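Long-range contacts in hydrogenase maturation factor (Thermoanaerobacter tengcongensis, PDB 3VTH), which probably transfers the carbamoyl group of carbamoyl phosphate, at the expense of ATP, to the C-terminal thiol of HypE during maturation of [NiFe]-hydrogenases: residues His459-Lys463 / Gly510-Asp514; His485-Ala489 / Cys525-Phe530; Ser490-His495 / Tyr725-Pro731; Glu499-Ala505 / Ile694-Ser700. One frame throughout, in Å; residues are numbered along the deposited sequence.

Contact 1: residues His459-Lys463 / Gly510-Asp514; sequences HDMHK and GYGTD. With PO4 (phosphate ion), chain M.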
loop_
_atom_site.group_PDB
_atom_site.type_symbol
_atom_site.label_atom_id
_atom_site.label_comp_id
_atom_site.label_asym_id
_atom_site.label_seq_id
_atom_site.Cartn_x
_atom_site.Cartn_y
_atom_site.Cartn_z
ATOM N N HIS A 459 -5.653 -0.708 -19.578
ATOM C CA HIS A 459 -6.235 0.485 -18.967
ATOM C C HIS A 459 -7.709 0.266 -18.655
ATOM O O HIS A 459 -8.333 -0.685 -19.162
ATOM C CB HIS A 459 -6.048 1.699 -19.896
ATOM C CG HIS A 459 -6.794 1.597 -21.192
ATOM N ND1 HIS A 459 -8.128 1.941 -21.319
ATOM C CD2 HIS A 459 -6.390 1.194 -22.416
ATOM C CE1 HIS A 459 -8.507 1.754 -22.574
ATOM N NE2 HIS A 459 -7.467 1.305 -23.259
ATOM N N ASP A 460 -8.260 1.147 -17.822
ATOM C CA ASP A 460 -9.663 1.105 -17.469
ATOM C C ASP A 460 -10.534 1.532 -18.647
ATOM O O ASP A 460 -10.130 2.368 -19.474
ATOM C CB ASP A 460 -9.928 2.052 -16.287
ATOM C CG ASP A 460 -11.176 1.665 -15.493
ATOM O OD1 ASP A 460 -11.033 0.993 -14.455
ATOM O OD2 ASP A 460 -12.295 2.051 -15.891
ATOM N N MET A 461 -11.749 0.986 -18.716
ATOM C CA MET A 461 -12.704 1.444 -19.733
ATOM C C MET A 461 -13.098 2.916 -19.582
ATOM O O MET A 461 -13.522 3.528 -20.555
ATOM C CB MET A 461 -13.955 0.574 -19.752
ATOM C CG MET A 461 -13.701 -0.845 -20.217
ATOM S SD MET A 461 -15.165 -1.875 -20.052
ATOM C CE MET A 461 -14.615 -3.288 -21.001
ATOM N N HIS A 462 -12.976 3.469 -18.366
ATOM C CA HIS A 462 -13.326 4.881 -18.117
ATOM C C HIS A 462 -12.446 5.789 -18.979
ATOM O O HIS A 462 -11.230 5.823 -18.791
ATOM C CB HIS A 462 -13.137 5.227 -16.626
ATOM C CG HIS A 462 -13.761 6.527 -16.214
ATOM N ND1 HIS A 462 -14.700 6.615 -15.205
ATOM C CD2 HIS A 462 -13.565 7.790 -16.656
ATOM C CE1 HIS A 462 -15.069 7.875 -15.054
ATOM N NE2 HIS A 462 -14.396 8.611 -15.923
ATOM N N LYS A 463 -13.053 6.532 -19.908
ATOM C CA LYS A 463 -12.265 7.366 -20.840
ATOM C C LYS A 463 -11.768 8.687 -20.226
ATOM O O LYS A 463 -10.918 9.352 -20.807
ATOM C CB LYS A 463 -13.072 7.690 -22.112
ATOM C CG LYS A 463 -13.696 6.492 -22.835
ATOM C CD LYS A 463 -14.556 6.972 -24.007
ATOM C CE LYS A 463 -15.299 5.822 -24.694
ATOM N NZ LYS A 463 -14.343 4.786 -25.198
ATOM N N GLY A 510 -17.214 2.956 -10.525
ATOM C CA GLY A 510 -16.383 2.421 -11.583
ATOM C C GLY A 510 -17.253 2.496 -12.803
ATOM O O GLY A 510 -18.477 2.399 -12.703
ATOM N N TYR A 511 -16.620 2.695 -13.949
ATOM C CA TYR A 511 -17.330 2.869 -15.191
ATOM C C TYR A 511 -17.861 1.514 -15.664
ATOM O O TYR A 511 -17.081 0.587 -15.872
ATOM C CB TYR A 511 -16.357 3.451 -16.210
ATOM C CG TYR A 511 -16.943 3.696 -17.559
ATOM C CD1 TYR A 511 -17.646 4.866 -17.828
ATOM C CD2 TYR A 511 -16.763 2.773 -18.591
ATOM C CE1 TYR A 511 -18.176 5.100 -19.080
ATOM C CE2 TYR A 511 -17.288 2.996 -19.844
ATOM C CZ TYR A 511 -17.985 4.165 -20.089
ATOM O OH TYR A 511 -18.519 4.389 -21.337
ATOM N N GLY A 512 -19.185 1.408 -15.803
ATOM C CA GLY A 512 -19.846 0.186 -16.279
ATOM C C GLY A 512 -19.910 0.130 -17.799
ATOM O O GLY A 512 -19.682 1.140 -18.462
ATOM N N THR A 513 -20.221 -1.037 -18.358
ATOM C CA THR A 513 -20.263 -1.195 -19.822
ATOM C C THR A 513 -21.598 -0.747 -20.426
ATOM O O THR A 513 -21.759 -0.726 -21.650
ATOM C CB THR A 513 -20.009 -2.659 -20.234
ATOM O OG1 THR A 513 -20.950 -3.505 -19.562
ATOM C CG2 THR A 513 -18.588 -3.084 -19.832
ATOM N N ASP A 514 -22.557 -0.408 -19.563
ATOM C CA ASP A 514 -23.849 0.036 -20.036
ATOM C C ASP A 514 -24.034 1.554 -19.887
ATOM O O ASP A 514 -25.169 2.058 -19.920
ATOM C CB ASP A 514 -24.974 -0.733 -19.322
ATOM C CG ASP A 514 -24.988 -0.496 -17.801
ATOM O OD1 ASP A 514 -24.042 0.124 -17.253
ATOM O OD2 ASP A 514 -25.939 -0.972 -17.152
HETATM P P PO4 M . -16.154 11.893 -14.423
HETATM O O1 PO4 M . -15.589 12.551 -13.186
HETATM O O2 PO4 M . -16.501 10.455 -14.107
HETATM O O3 PO4 M . -17.406 12.628 -14.846
HETATM O O4 PO4 M . -15.118 11.940 -15.527
HETATM O O HOH W 1 -13.850 3.013 -13.816
HETATM O O HOH W 2 -14.430 0.343 -16.265
#

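Contact 2: residues His485-Ala489 / Cys525-Phe530; sequences HAHIA and CDLKSF. With FE (Fe (III) ion), chain I.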
loop_
_atom_site.group_PDB
_atom_site.type_symbol
_atom_site.label_atom_id
_atom_site.label_comp_id
_atom_site.label_asym_id
_atom_site.label_seq_id
_atom_site.Cartn_x
_atom_site.Cartn_y
_atom_site.Cartn_z
ATOM N N HIS A 485 -14.131 -5.997 -12.872
ATOM C CA HIS A 485 -13.401 -7.174 -13.291
ATOM C C HIS A 485 -11.958 -7.075 -12.774
ATOM O O HIS A 485 -11.440 -8.037 -12.212
ATOM C CB HIS A 485 -13.473 -7.320 -14.827
ATOM C CG HIS A 485 -12.899 -8.601 -15.356
ATOM N ND1 HIS A 485 -12.512 -8.744 -16.670
ATOM C CD2 HIS A 485 -12.639 -9.789 -14.754
ATOM C CE1 HIS A 485 -12.042 -9.965 -16.859
ATOM N NE2 HIS A 485 -12.090 -10.612 -15.708
ATOM N N ALA A 486 -11.321 -5.915 -12.949
ATOM C CA ALA A 486 -9.946 -5.705 -12.476
ATOM C C ALA A 486 -9.793 -5.875 -10.958
ATOM O O ALA A 486 -8.817 -6.475 -10.512
ATOM C CB ALA A 486 -9.427 -4.345 -12.916
ATOM N N HIS A 487 -10.732 -5.342 -10.165
ATOM C CA HIS A 487 -10.717 -5.563 -8.699
ATOM C C HIS A 487 -10.701 -7.066 -8.392
ATOM O O HIS A 487 -9.883 -7.544 -7.586
ATOM C CB HIS A 487 -11.954 -4.937 -8.009
ATOM C CG HIS A 487 -11.808 -3.492 -7.628
ATOM N ND1 HIS A 487 -10.764 -3.013 -6.860
ATOM C CD2 HIS A 487 -12.624 -2.430 -7.856
ATOM C CE1 HIS A 487 -10.935 -1.718 -6.649
ATOM N NE2 HIS A 487 -12.055 -1.340 -7.246
ATOM N N ILE A 488 -11.597 -7.824 -9.024
ATOM C CA ILE A 488 -11.669 -9.270 -8.765
ATOM C C ILE A 488 -10.358 -9.965 -9.176
ATOM O O ILE A 488 -9.838 -10.820 -8.439
ATOM C CB ILE A 488 -12.902 -9.942 -9.468
ATOM C CG1 ILE A 488 -14.217 -9.303 -9.013
ATOM C CG2 ILE A 488 -12.944 -11.482 -9.236
ATOM C CD1 ILE A 488 -14.405 -9.207 -7.477
ATOM N N ALA A 489 -9.817 -9.574 -10.335
ATOM C CA ALA A 489 -8.580 -10.178 -10.849
ATOM C C ALA A 489 -7.363 -9.857 -9.976
ATOM O O ALA A 489 -6.452 -10.689 -9.872
ATOM C CB ALA A 489 -8.312 -9.732 -12.281
ATOM N N CYS A 525 -16.496 -14.438 -13.164
ATOM C CA CYS A 525 -15.373 -14.118 -14.037
ATOM C C CYS A 525 -14.158 -15.005 -13.883
ATOM O O CYS A 525 -13.947 -15.647 -12.848
ATOM C CB CYS A 525 -14.961 -12.657 -13.885
ATOM S SG CYS A 525 -14.608 -12.136 -12.215
ATOM N N ASP A 526 -13.368 -15.041 -14.943
ATOM C CA ASP A 526 -12.034 -15.615 -14.866
ATOM C C ASP A 526 -11.076 -14.487 -15.207
ATOM O O ASP A 526 -11.450 -13.330 -15.109
ATOM C CB ASP A 526 -11.887 -16.836 -15.795
ATOM C CG ASP A 526 -12.279 -16.546 -17.246
ATOM O OD1 ASP A 526 -12.280 -15.371 -17.676
ATOM O OD2 ASP A 526 -12.594 -17.520 -17.973
ATOM N N LEU A 527 -9.860 -14.807 -15.636
ATOM C CA LEU A 527 -8.897 -13.755 -15.950
ATOM C C LEU A 527 -9.084 -13.211 -17.371
ATOM O O LEU A 527 -8.380 -12.300 -17.786
ATOM C CB LEU A 527 -7.461 -14.261 -15.754
ATOM C CG LEU A 527 -6.970 -14.618 -14.336
ATOM C CD1 LEU A 527 -5.539 -15.145 -14.371
ATOM C CD2 LEU A 527 -7.058 -13.422 -13.394
ATOM N N LYS A 528 -10.008 -13.775 -18.134
ATOM C CA LYS A 528 -10.153 -13.319 -19.512
ATOM C C LYS A 528 -11.530 -12.779 -19.900
ATOM O O LYS A 528 -11.717 -12.343 -21.038
ATOM C CB LYS A 528 -9.719 -14.416 -20.491
ATOM C CG LYS A 528 -10.428 -15.754 -20.319
ATOM C CD LYS A 528 -9.763 -16.822 -21.223
ATOM C CE LYS A 528 -10.368 -18.205 -21.002
ATOM N NZ LYS A 528 -9.749 -19.222 -21.904
ATOM N N SER A 529 -12.486 -12.833 -18.974
ATOM C CA SER A 529 -13.873 -12.419 -19.244
ATOM C C SER A 529 -14.650 -12.308 -17.944
ATOM O O SER A 529 -14.230 -12.845 -16.915
ATOM C CB SER A 529 -14.576 -13.457 -20.126
ATOM O OG SER A 529 -14.655 -14.698 -19.435
ATOM N N PHE A 530 -15.793 -11.632 -18.008
ATOM C CA PHE A 530 -16.719 -11.563 -16.889
ATOM C C PHE A 530 -18.153 -11.601 -17.395
ATOM O O PHE A 530 -18.427 -11.218 -18.537
ATOM C CB PHE A 530 -16.462 -10.308 -16.038
ATOM C CG PHE A 530 -16.961 -9.034 -16.666
ATOM C CD1 PHE A 530 -18.267 -8.579 -16.428
ATOM C CD2 PHE A 530 -16.144 -8.293 -17.492
ATOM C CE1 PHE A 530 -18.740 -7.406 -17.027
ATOM C CE2 PHE A 530 -16.605 -7.114 -18.074
ATOM C CZ PHE A 530 -17.899 -6.669 -17.842
HETATM FE FE FE I . -12.920 0.658 -7.392
#

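Contact 3: residues Ser490-His495 / Tyr725-Pro731; sequences SCMAEH and YSNSKVP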
loop_
_atom_site.group_PDB
_atom_site.type_symbol
_atom_site.label_atom_id
_atom_site.label_comp_id
_atom_site.label_asym_id
_atom_site.label_seq_id
_atom_site.Cartn_x
_atom_site.Cartn_y
_atom_site.Cartn_z
ATOM N N SER A 490 -7.345 -8.672 -9.360
ATOM C CA SER A 490 -6.245 -8.295 -8.462
ATOM C C SER A 490 -6.129 -9.283 -7.305
ATOM O O SER A 490 -5.023 -9.692 -6.938
ATOM C CB SER A 490 -6.354 -6.841 -7.964
ATOM O OG SER A 490 -7.351 -6.651 -6.959
ATOM N N CYS A 491 -7.271 -9.673 -6.752
ATOM C CA CYS A 491 -7.300 -10.693 -5.705
ATOM C C CYS A 491 -6.943 -12.080 -6.262
ATOM O O CYS A 491 -6.135 -12.795 -5.667
ATOM C CB CYS A 491 -8.661 -10.702 -5.012
ATOM S SG CYS A 491 -8.806 -11.965 -3.750
ATOM N N MET A 492 -7.508 -12.454 -7.413
ATOM C CA MET A 492 -7.144 -13.727 -8.060
ATOM C C MET A 492 -5.632 -13.853 -8.275
ATOM O O MET A 492 -5.050 -14.906 -8.000
ATOM C CB MET A 492 -7.871 -13.889 -9.398
ATOM C CG MET A 492 -9.391 -14.019 -9.283
ATOM S SD MET A 492 -10.221 -14.027 -10.887
ATOM C CE MET A 492 -9.670 -15.633 -11.488
ATOM N N ALA A 493 -5.015 -12.784 -8.781
ATOM C CA ALA A 493 -3.564 -12.715 -8.975
ATOM C C ALA A 493 -2.744 -13.064 -7.709
ATOM O O ALA A 493 -1.771 -13.807 -7.792
ATOM C CB ALA A 493 -3.166 -11.318 -9.494
ATOM N N GLU A 494 -3.130 -12.508 -6.555
ATOM C CA GLU A 494 -2.441 -12.758 -5.264
ATOM C C GLU A 494 -2.564 -14.193 -4.856
ATOM O O GLU A 494 -1.673 -14.740 -4.193
ATOM C CB GLU A 494 -3.098 -12.006 -4.102
ATOM C CG GLU A 494 -3.135 -10.552 -4.162
ATOM C CD GLU A 494 -3.425 -9.960 -2.788
ATOM O OE1 GLU A 494 -2.991 -10.547 -1.761
ATOM O OE2 GLU A 494 -4.102 -8.922 -2.745
ATOM N N HIS A 495 -3.698 -14.797 -5.195
ATOM C CA HIS A 495 -3.963 -16.157 -4.767
ATOM C C HIS A 495 -3.751 -17.188 -5.861
ATOM O O HIS A 495 -4.138 -18.336 -5.699
ATOM C CB HIS A 495 -5.368 -16.256 -4.164
ATOM C CG HIS A 495 -5.549 -15.390 -2.954
ATOM N ND1 HIS A 495 -5.106 -15.763 -1.704
ATOM C CD2 HIS A 495 -6.088 -14.156 -2.811
ATOM C CE1 HIS A 495 -5.380 -14.802 -0.838
ATOM N NE2 HIS A 495 -5.983 -13.819 -1.483
ATOM N N TYR A 725 -11.844 -15.697 -0.853
ATOM C CA TYR A 725 -10.608 -14.965 -1.035
ATOM C C TYR A 725 -10.849 -13.462 -1.000
ATOM O O TYR A 725 -11.863 -12.966 -1.505
ATOM C CB TYR A 725 -9.976 -15.328 -2.375
ATOM C CG TYR A 725 -9.756 -16.810 -2.596
ATOM C CD1 TYR A 725 -8.511 -17.393 -2.359
ATOM C CD2 TYR A 725 -10.795 -17.628 -3.059
ATOM C CE1 TYR A 725 -8.301 -18.771 -2.575
ATOM C CE2 TYR A 725 -10.605 -18.989 -3.276
ATOM C CZ TYR A 725 -9.356 -19.554 -3.035
ATOM O OH TYR A 725 -9.183 -20.905 -3.255
ATOM N N SER A 726 -9.908 -12.733 -0.404
ATOM C CA SER A 726 -9.879 -11.287 -0.578
ATOM C C SER A 726 -8.442 -10.792 -0.635
ATOM O O SER A 726 -7.511 -11.552 -0.383
ATOM C CB SER A 726 -10.672 -10.554 0.506
ATOM O OG SER A 726 -10.938 -9.218 0.069
ATOM N N ASN A 727 -8.285 -9.529 -0.992
ATOM C CA ASN A 727 -6.987 -8.896 -1.138
ATOM C C ASN A 727 -6.228 -8.862 0.162
ATOM O O ASN A 727 -6.825 -8.765 1.244
ATOM C CB ASN A 727 -7.133 -7.465 -1.664
ATOM C CG ASN A 727 -7.559 -7.426 -3.132
ATOM O OD1 ASN A 727 -6.749 -7.671 -4.039
ATOM N ND2 ASN A 727 -8.823 -7.146 -3.363
ATOM N N SER A 728 -4.901 -8.946 0.043
ATOM C CA SER A 728 -4.032 -8.958 1.215
ATOM C C SER A 728 -2.704 -8.214 0.966
ATOM O O SER A 728 -2.318 -7.347 1.728
ATOM C CB SER A 728 -3.791 -10.409 1.670
ATOM O OG SER A 728 -2.961 -10.441 2.824
ATOM N N LYS A 729 -2.036 -8.562 -0.121
ATOM C CA LYS A 729 -0.739 -7.993 -0.511
ATOM C C LYS A 729 -0.892 -6.696 -1.278
ATOM O O LYS A 729 0.019 -5.853 -1.265
ATOM C CB LYS A 729 -0.004 -9.002 -1.406
ATOM C CG LYS A 729 0.442 -10.243 -0.629
ATOM C CD LYS A 729 1.204 -11.213 -1.518
ATOM C CE LYS A 729 1.886 -12.298 -0.696
ATOM N NZ LYS A 729 0.937 -13.046 0.177
ATOM N N VAL A 730 -2.029 -6.548 -1.970
ATOM C CA VAL A 730 -2.372 -5.268 -2.616
ATOM C C VAL A 730 -3.757 -4.875 -2.088
ATOM O O VAL A 730 -4.446 -5.725 -1.538
ATOM C CB VAL A 730 -2.308 -5.316 -4.187
ATOM C CG1 VAL A 730 -0.942 -5.883 -4.672
ATOM C CG2 VAL A 730 -3.485 -6.103 -4.798
ATOM N N PRO A 731 -4.131 -3.592 -2.188
ATOM C CA PRO A 731 -5.409 -3.181 -1.599
ATOM C C PRO A 731 -6.637 -3.683 -2.390
ATOM O O PRO A 731 -6.544 -3.949 -3.599
ATOM C CB PRO A 731 -5.341 -1.646 -1.647
ATOM C CG PRO A 731 -3.838 -1.326 -1.704
ATOM C CD PRO A 731 -3.331 -2.424 -2.612
HETATM O O HOH W 3 -8.114 -4.137 -6.079
#

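Contact 4: residues Glu499-Ala505 / Ile694-Ser700; sequences EKVIGIA and INKVVLS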
loop_
_atom_site.group_PDB
_atom_site.type_symbol
_atom_site.label_atom_id
_atom_site.label_comp_id
_atom_site.label_asym_id
_atom_site.label_seq_id
_atom_site.Cartn_x
_atom_site.Cartn_y
_atom_site.Cartn_z
ATOM N N GLU A 499 -9.389 -19.411 -12.966
ATOM C CA GLU A 499 -10.602 -20.176 -13.238
ATOM C C GLU A 499 -11.769 -19.236 -12.951
ATOM O O GLU A 499 -11.571 -18.152 -12.401
ATOM C CB GLU A 499 -10.689 -21.401 -12.326
ATOM C CG GLU A 499 -10.845 -21.066 -10.818
ATOM C CD GLU A 499 -10.666 -22.300 -9.944
ATOM O OE1 GLU A 499 -11.683 -22.857 -9.466
ATOM O OE2 GLU A 499 -9.502 -22.723 -9.756
ATOM N N LYS A 500 -12.978 -19.642 -13.327
ATOM C CA LYS A 500 -14.157 -18.834 -13.055
ATOM C C LYS A 500 -14.484 -18.828 -11.564
ATOM O O LYS A 500 -14.598 -19.874 -10.943
ATOM C CB LYS A 500 -15.361 -19.325 -13.863
ATOM C CG LYS A 500 -15.405 -18.829 -15.310
ATOM C CD LYS A 500 -16.587 -19.456 -16.028
ATOM C CE LYS A 500 -16.345 -19.604 -17.530
ATOM N NZ LYS A 500 -16.637 -18.348 -18.265
ATOM N N VAL A 501 -14.615 -17.638 -10.994
ATOM C CA VAL A 501 -14.980 -17.484 -9.599
ATOM C C VAL A 501 -16.230 -16.613 -9.523
ATOM O O VAL A 501 -16.581 -15.938 -10.498
ATOM C CB VAL A 501 -13.833 -16.804 -8.772
ATOM C CG1 VAL A 501 -12.590 -17.673 -8.754
ATOM C CG2 VAL A 501 -13.486 -15.395 -9.317
ATOM N N ILE A 502 -16.896 -16.625 -8.374
ATOM C CA ILE A 502 -17.924 -15.627 -8.074
ATOM C C ILE A 502 -17.227 -14.386 -7.532
ATOM O O ILE A 502 -16.544 -14.451 -6.511
ATOM C CB ILE A 502 -18.935 -16.173 -7.049
ATOM C CG1 ILE A 502 -19.697 -17.361 -7.664
ATOM C CG2 ILE A 502 -19.873 -15.078 -6.593
ATOM C CD1 ILE A 502 -20.404 -18.272 -6.642
ATOM N N GLY A 503 -17.377 -13.263 -8.229
ATOM C CA GLY A 503 -16.643 -12.050 -7.895
ATOM C C GLY A 503 -17.623 -11.046 -7.316
ATOM O O GLY A 503 -18.587 -10.667 -7.977
ATOM N N ILE A 504 -17.389 -10.638 -6.073
ATOM C CA ILE A 504 -18.227 -9.634 -5.419
ATOM C C ILE A 504 -17.402 -8.337 -5.366
ATOM O O ILE A 504 -16.437 -8.233 -4.621
ATOM C CB ILE A 504 -18.667 -10.127 -4.023
ATOM C CG1 ILE A 504 -19.484 -11.429 -4.201
ATOM C CG2 ILE A 504 -19.447 -9.032 -3.285
ATOM C CD1 ILE A 504 -19.810 -12.178 -2.959
ATOM N N ALA A 505 -17.764 -7.383 -6.209
ATOM C CA ALA A 505 -16.992 -6.173 -6.370
ATOM C C ALA A 505 -17.833 -5.002 -5.864
ATOM O O ALA A 505 -18.768 -4.546 -6.537
ATOM C CB ALA A 505 -16.617 -5.990 -7.819
ATOM N N ILE A 694 -20.025 -23.225 -8.998
ATOM C CA ILE A 694 -18.833 -22.465 -8.557
ATOM C C ILE A 694 -18.804 -22.255 -7.040
ATOM O O ILE A 694 -19.769 -21.770 -6.452
ATOM C CB ILE A 694 -18.678 -21.124 -9.324
ATOM C CG1 ILE A 694 -18.482 -21.414 -10.818
ATOM C CG2 ILE A 694 -17.503 -20.294 -8.766
ATOM C CD1 ILE A 694 -18.558 -20.192 -11.704
ATOM N N ASN A 695 -17.688 -22.642 -6.426
ATOM C CA ASN A 695 -17.529 -22.636 -4.964
ATOM C C ASN A 695 -16.449 -21.662 -4.440
ATOM O O ASN A 695 -16.227 -21.554 -3.221
ATOM C CB ASN A 695 -17.257 -24.066 -4.461
ATOM C CG ASN A 695 -17.459 -24.205 -2.958
ATOM O OD1 ASN A 695 -18.546 -23.921 -2.425
ATOM N ND2 ASN A 695 -16.407 -24.636 -2.264
ATOM N N LYS A 696 -15.782 -20.964 -5.362
ATOM C CA LYS A 696 -14.792 -19.951 -5.011
ATOM C C LYS A 696 -15.418 -18.570 -5.128
ATOM O O LYS A 696 -16.059 -18.251 -6.148
ATOM C CB LYS A 696 -13.562 -20.027 -5.914
ATOM C CG LYS A 696 -12.690 -21.293 -5.713
ATOM C CD LYS A 696 -11.375 -21.147 -6.462
ATOM C CE LYS A 696 -10.453 -22.371 -6.278
ATOM N NZ LYS A 696 -11.020 -23.617 -6.840
ATOM N N VAL A 697 -15.230 -17.773 -4.077
ATOM C CA VAL A 697 -15.770 -16.426 -4.003
ATOM C C VAL A 697 -14.634 -15.455 -3.724
ATOM O O VAL A 697 -13.853 -15.663 -2.782
ATOM C CB VAL A 697 -16.792 -16.286 -2.869
ATOM C CG1 VAL A 697 -17.319 -14.832 -2.796
ATOM C CG2 VAL A 697 -17.947 -17.271 -3.053
ATOM N N VAL A 698 -14.551 -14.405 -4.540
ATOM C CA VAL A 698 -13.561 -13.349 -4.381
ATOM C C VAL A 698 -14.272 -12.051 -3.965
ATOM O O VAL A 698 -15.247 -11.635 -4.601
ATOM C CB VAL A 698 -12.780 -13.109 -5.708
ATOM C CG1 VAL A 698 -11.889 -11.877 -5.601
ATOM C CG2 VAL A 698 -11.954 -14.336 -6.081
ATOM N N LEU A 699 -13.764 -11.410 -2.913
ATOM C CA LEU A 699 -14.309 -10.142 -2.453
ATOM C C LEU A 699 -13.289 -9.059 -2.708
ATOM O O LEU A 699 -12.154 -9.157 -2.241
ATOM C CB LEU A 699 -14.638 -10.190 -0.945
ATOM C CG LEU A 699 -15.373 -11.431 -0.417
ATOM C CD1 LEU A 699 -15.390 -11.433 1.134
ATOM C CD2 LEU A 699 -16.790 -11.507 -0.963
ATOM N N SER A 700 -13.671 -8.036 -3.465
ATOM C CA SER A 700 -12.751 -6.910 -3.716
ATOM C C SER A 700 -13.526 -5.616 -3.989
ATOM O O SER A 700 -14.755 -5.617 -3.998
ATOM C CB SER A 700 -11.783 -7.247 -4.863
ATOM O OG SER A 700 -10.707 -6.316 -4.899
#

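Contact 1: residues His459-Lys463 / Gly510-Asp514
His462 and Tyr511 bring the two backbones nearest, with 5.4 Å between their CA atoms, where strand 456-460 and strand 509-511 give way to loops. No direct hydrogen bond links the segments. Tyr511 carries most of the packing. Its CG is anti to the backbone N (chi1 -180°), which lays the ring alongside Met461 and His462. Its edge points to the face of the His462 imidazole in an offset edge-to-face pair, planes 60° apart. On the same ring, CD2 meets Met461 CB at 3.8 Å. The Met461 chain runs on extended, and its SD reaches Thr513 CG2 at 3.6 Å. Two waters supply the polar link. Each donates to Asp460 OD2; one accepts from Tyr511 N at 2.8 Å and the other donates to Tyr511 O at 2.7 Å. OD2 also takes His462 N at 2.9 Å on its anti lone pair, an Asx turn. At the outer end, His462 NE2 makes a weak bond to a phosphate ion, probably from the crystallisation liquor. Three bonds thus grip OD2, while OD1 is bonded to ND1 of the iron ligand His483. Asp460 is therefore a second-shell residue likely to steady the His483 ring; water links it to Tyr511.

Contact 2: residues His485-Ala489 / Cys525-Phe530
With chi1 at -173° the His485 imidazole points away from its own N-H and reaches from helix 483-494 into the turn 525-530. A chi1 of 75° sets Phe530 CG between its backbone N and carbonyl carbon and brings CD2 to 3.8 Å from His485 ND1, though the two rings meet obliquely. Phe530 CB lies over one face of that imidazole, 4.1 Å from the centroid, a CH-pi contact. The polar anchor is at the ring edge. His485 NE2 donates to Asp526 O at 2.9 Å, in the plane of the imidazole and nearly straight at 171°. The turn that offers this carbonyl is itself braced. Asp526 OD1 accepts from Lys528 N at 2.8 Å, an Asx turn, and Asp526 N bonds to Ser529 O. One helix turn on, Ile488 CG2 packs on Cys525 SG at 3.5 Å. Ala489 CB touches Leu527 CD2 more loosely, at 4.1 Å. His487 takes no part in this packing: its NE2 binds the iron ion at 2.2 Å, together with His483, Asp507 and Asp734. The contact thus seats the helix of the HxxxH metal ligands on a beta-hairpin turn, beside, not in, the iron site, in the actin-like fold of the Kae1-like domain.

Contact 3: residues Ser490-His495 / Tyr725-Pro731
Glu494 reaches from the end of helix 483-494 to the loop after strand 723-726 and accepts from three successive backbone N-H groups. This loop leads on to the iron ligand Asp734. OE1 takes Lys729 N at 2.7 Å in a nearly straight bond (174°), from above the carboxylate plane. OE2 takes two donors: Ser728 N at 2.9 Å on its syn side, and Val730 N at 3.2 Å from well out of the plane. With an alanine here both acceptors are gone, and the N-H groups of Ser728, Lys729 and Val730 would probably lose their shared mate, setting the loop free to shift. His495 bonds to the backbone of Ser726. Its NE2 donates to Ser726 O at 2.9 Å, near the ring plane but above the carbonyl plane. Tyr725 turns its edge to the face of the same imidazole, with CD1 3.6 Å from His495 CG. Cys491 SG packs on Tyr725 CB at 3.8 Å. Ser490 OG is held by His487 O and by a water, which donates to it and to Pro731 O. The backbone O atoms of Asn727 and Lys729 are met by Arg379 and Arg383, and Ser728 OG bonds to Glu378 O. Three loop N-H groups are met by one helix carboxylate and two carbonyls by arginines, so side chains probably do much to set the loop's shape.

Contact 4: residues Glu499-Ala505 / Ile694-Ser700
Ile502 and Ile504 pair with Val697 and Leu699 in a parallel beta ladder, strand 501-507 beside strand 696-700, in the sheet of the actin-like ATPase fold of the Kae1-like domain. Four backbone bonds run from Ile502 N, which donates to Lys696 O, to Ser700 N, which donates to Ile504 O at 3.0 Å. The tight part is the buried face with the isoleucines. There Ile504 CD1 meets Val697 CG1 at 3.6 Å and Leu699 CD2 at 3.7 Å; helix 707-719 covers the valine and leucine. On the other face Val501 CG2 touches Val698 CG2 at 3.7 Å beneath helix 483-494. The N-terminal end is looser and nearer to solvent. Here the Lys696 chain, extended until it bends at its last torsion (chi4 64°), crosses Glu499 at about a right angle. Its NZ meets Glu499 OE1 at 2.8 Å from above the carboxylate plane, a salt bridge. A methionine in its place lacks the ammonium, and Glu499 would probably be left without its mate and free to turn. At the same end of the ladder, Ile694 CD1 lies only loosely on Lys500 CB at 4.0 Å. One polar atom is buried here without a partner: Ile694 O faces the methyl CD1 of Ile502 at 3.6 Å.

How the contacts relate
From the N terminus, the first halves of contacts 1 to 4 follow in order: the end of strand 456-460, the two halves of helix 483-494, then strand 501-507. Contact 1 closes first, at 510-514, over 46 residues. Contact 2 closes next, at 525-530, over 35. Contacts 1 and 2 cross each other and both cross contacts 3 and 4. Contact 4 closes at 694-700, within the longer loop of 229 residues that contact 3 completes at 725-731. Strands 696-700 and 723-726 are sheet neighbours, so contacts 3 and 4 adjoin. Met492 packs on Leu527, joining contacts 2 and 3. Contacts 2 and 3 set helix 483-494 against the sheet of contact 4; contact 1 joins strand 509-511 of that sheet to strand 456-460 of another.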